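Local coordinates for uncharacterized CBS domain-containing proteins (Corynebacterium glutamicum, PDB 2P3H), which is of unknown function but, as the CorC_HlyC transporter-associated domain of a putative membrane hemolysin, may bind flavin adenine dinucleotide, at residues Gly43-His48 and Ile59-Asp64. Sequence-based numbering, arbitrary orientation. Where two conformers were deposited one is given.
Sequences GLLFDH and IEIPLD
Leu44 meets Ile61 tip to tip: in the conformer described, its CG lies 3.7 Å from Ile61 CD1, and CD2 approaches the same methyl. With CG trans to the main-chain nitrogen (chi1 168°), the branch leaves the flank of helix 41-49 and bends in toward strand 58-62. Leu45 sends a single methyl into the contact. Its CD2 is 4.0 Å from Ile59 CG2 and equally far from Ile61 CD1, so it bridges Ile59 and Ile61, which face the helix while the intervening Glu60 starts from the other face of the strand. The Leu45 and Ile61 side chains run nearly perpendicular, and Leu45 also reaches Ile83 and Leu96 on two further strands of the sheet.

His48, one turn after Leu44, brings its imidazole alongside both isoleucines. Ile61 CG1 sits over one ring face, 4.2 Å from the centroid of the His48 ring and 13° off its normal, which meets the geometry of a CH-pi contact. Ile59 CG2 approaches the ring obliquely, 3.6 Å from His48 CD2. No direct hydrogen bond joins the segments; instead a water hydrogen-bonded to His48 NE2 (2.8 Å) lies in the ring plane and donates to Glu60 O (3.2 Å). Glu60 OE2 forms a salt bridge with Arg82.

The axes of segments 43-48 and 59-62 cross at 97°. Leu45, touching three strands, shows that helix 41-49 packs on a face of the CorC_HlyC domain's antiparallel sheet, whose outermost strand 58-62 is hydrogen-bonded to strand 80-89. Chemically, the join is mainly dispersive: buried methyls hold the centre, while at the exposed margin the water links the imidazole to a strand carbonyl, the one polar tie between the segments.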
loop_
_atom_site.group_PDB
_atom_site.type_symbol
_atom_site.label_atom_id
_atom_site.label_comp_id
_atom_site.label_asym_id
_atom_site.label_seq_id
_atom_site.Cartn_x
_atom_site.Cartn_y
_atom_site.Cartn_z
ATOM N N GLY A 43 -6.786 -6.258 -2.986
ATOM C CA GLY A 43 -8.178 -5.897 -2.741
ATOM C C GLY A 43 -8.293 -4.393 -2.523
ATOM O O GLY A 43 -9.235 -3.746 -3.029
ATOM N N LEU A 44 -7.356 -3.842 -1.754
ATOM C CA LEU A 44 -7.312 -2.385 -1.512
ATOM C C LEU A 44 -7.114 -1.631 -2.830
ATOM O O LEU A 44 -7.796 -0.643 -3.109
ATOM C CB LEU A 44 -6.181 -2.053 -0.527
ATOM C CG LEU A 44 -5.772 -0.583 -0.348
ATOM C CD1 LEU A 44 -6.920 0.255 0.247
ATOM C CD2 LEU A 44 -4.540 -0.508 0.518
ATOM N N LEU A 45 -6.149 -2.093 -3.625
ATOM C CA LEU A 45 -5.846 -1.492 -4.928
ATOM C C LEU A 45 -7.050 -1.499 -5.864
ATOM O O LEU A 45 -7.381 -0.457 -6.453
ATOM C CB LEU A 45 -4.666 -2.205 -5.588
ATOM C CG LEU A 45 -3.303 -2.082 -4.926
ATOM C CD1 LEU A 45 -2.267 -2.814 -5.769
ATOM C CD2 LEU A 45 -2.913 -0.614 -4.694
ATOM N N PHE A 46 -7.729 -2.644 -5.983
ATOM C CA PHE A 46 -8.940 -2.690 -6.798
ATOM C C PHE A 46 -10.004 -1.734 -6.283
ATOM O O PHE A 46 -10.670 -1.050 -7.070
ATOM C CB PHE A 46 -9.525 -4.110 -6.865
ATOM C CG PHE A 46 -8.827 -5.018 -7.845
ATOM C CD1 PHE A 46 -8.862 -4.755 -9.213
ATOM C CD2 PHE A 46 -8.175 -6.175 -7.404
ATOM C CE1 PHE A 46 -8.232 -5.621 -10.131
ATOM C CE2 PHE A 46 -7.533 -7.044 -8.310
ATOM C CZ PHE A 46 -7.576 -6.763 -9.684
ATOM N N ASP A 47 -10.177 -1.697 -4.963
ATOM C CA ASP A 47 -11.160 -0.798 -4.375
ATOM C C ASP A 47 -10.845 0.683 -4.682
ATOM O O ASP A 47 -11.735 1.433 -5.104
ATOM C CB ASP A 47 -11.258 -1.063 -2.878
ATOM C CG ASP A 47 -12.398 -0.305 -2.230
ATOM O OD1 ASP A 47 -13.479 -0.879 -2.071
ATOM O OD2 ASP A 47 -12.201 0.875 -1.913
ATOM N N HIS A 48 -9.586 1.085 -4.490
ATOM C CA HIS A 48 -9.105 2.466 -4.727
ATOM C C HIS A 48 -9.180 2.887 -6.208
ATOM O O HIS A 48 -9.687 3.970 -6.538
ATOM C CB HIS A 48 -7.658 2.605 -4.214
ATOM C CG HIS A 48 -7.131 4.012 -4.224
ATOM N ND1 HIS A 48 -7.182 4.832 -3.112
ATOM C CD2 HIS A 48 -6.562 4.750 -5.210
ATOM C CE1 HIS A 48 -6.661 6.010 -3.414
ATOM N NE2 HIS A 48 -6.280 5.987 -4.680
ATOM N N ILE A 59 -0.216 3.511 -8.129
ATOM C CA ILE A 59 -1.368 3.940 -7.362
ATOM C C ILE A 59 -0.798 4.512 -6.078
ATOM O O ILE A 59 0.013 3.878 -5.442
ATOM C CB ILE A 59 -2.298 2.755 -7.023
ATOM C CG1 ILE A 59 -2.942 2.198 -8.301
ATOM C CG2 ILE A 59 -3.395 3.169 -6.049
ATOM C CD1 ILE A 59 -2.184 1.030 -8.862
ATOM N N GLU A 60 -1.233 5.705 -5.715
ATOM C CA GLU A 60 -0.760 6.314 -4.479
ATOM C C GLU A 60 -1.884 6.390 -3.432
ATOM O O GLU A 60 -2.951 6.899 -3.698
ATOM C CB GLU A 60 -0.097 7.674 -4.769
ATOM C CG GLU A 60 1.249 7.470 -5.584
ATOM C CD GLU A 60 2.024 8.748 -5.916
ATOM O OE1 GLU A 60 1.594 9.874 -5.489
ATOM O OE2 GLU A 60 3.086 8.617 -6.619
ATOM N N ILE A 61 -1.636 5.841 -2.248
ATOM C CA ILE A 61 -2.653 5.757 -1.186
ATOM C C ILE A 61 -2.150 6.494 0.075
ATOM O O ILE A 61 -1.053 6.205 0.593
ATOM C CB ILE A 61 -2.982 4.261 -0.839
ATOM C CG1 ILE A 61 -3.407 3.548 -2.146
ATOM C CG2 ILE A 61 -4.029 4.148 0.305
ATOM C CD1 ILE A 61 -4.047 2.211 -2.031
ATOM N N PRO A 62 -2.956 7.427 0.579
ATOM C CA PRO A 62 -2.627 8.114 1.841
ATOM C C PRO A 62 -2.715 7.161 3.023
ATOM O O PRO A 62 -3.634 6.325 3.083
ATOM C CB PRO A 62 -3.723 9.182 1.967
ATOM C CG PRO A 62 -4.321 9.309 0.589
ATOM C CD PRO A 62 -4.209 7.930 -0.021
ATOM N N LEU A 63 -1.773 7.316 3.940
ATOM C CA LEU A 63 -1.657 6.476 5.141
ATOM C C LEU A 63 -2.359 7.207 6.296
ATOM O O LEU A 63 -2.467 8.440 6.286
ATOM C CB LEU A 63 -0.190 6.263 5.456
ATOM C CG LEU A 63 0.450 5.451 4.321
ATOM C CD1 LEU A 63 1.938 5.472 4.437
ATOM C CD2 LEU A 63 -0.104 4.040 4.354
ATOM N N ASP A 64 -2.866 6.452 7.263
ATOM C CA ASP A 64 -3.567 7.075 8.373
ATOM C C ASP A 64 -2.582 7.845 9.230
ATOM O O ASP A 64 -1.458 7.381 9.477
ATOM C CB ASP A 64 -4.232 6.015 9.260
ATOM C CG ASP A 64 -5.490 5.420 8.637
ATOM O OD1 ASP A 64 -5.871 5.781 7.484
ATOM O OD2 ASP A 64 -6.106 4.597 9.328
HETATM O O HOH W 1 -4.980 8.206 -5.784
#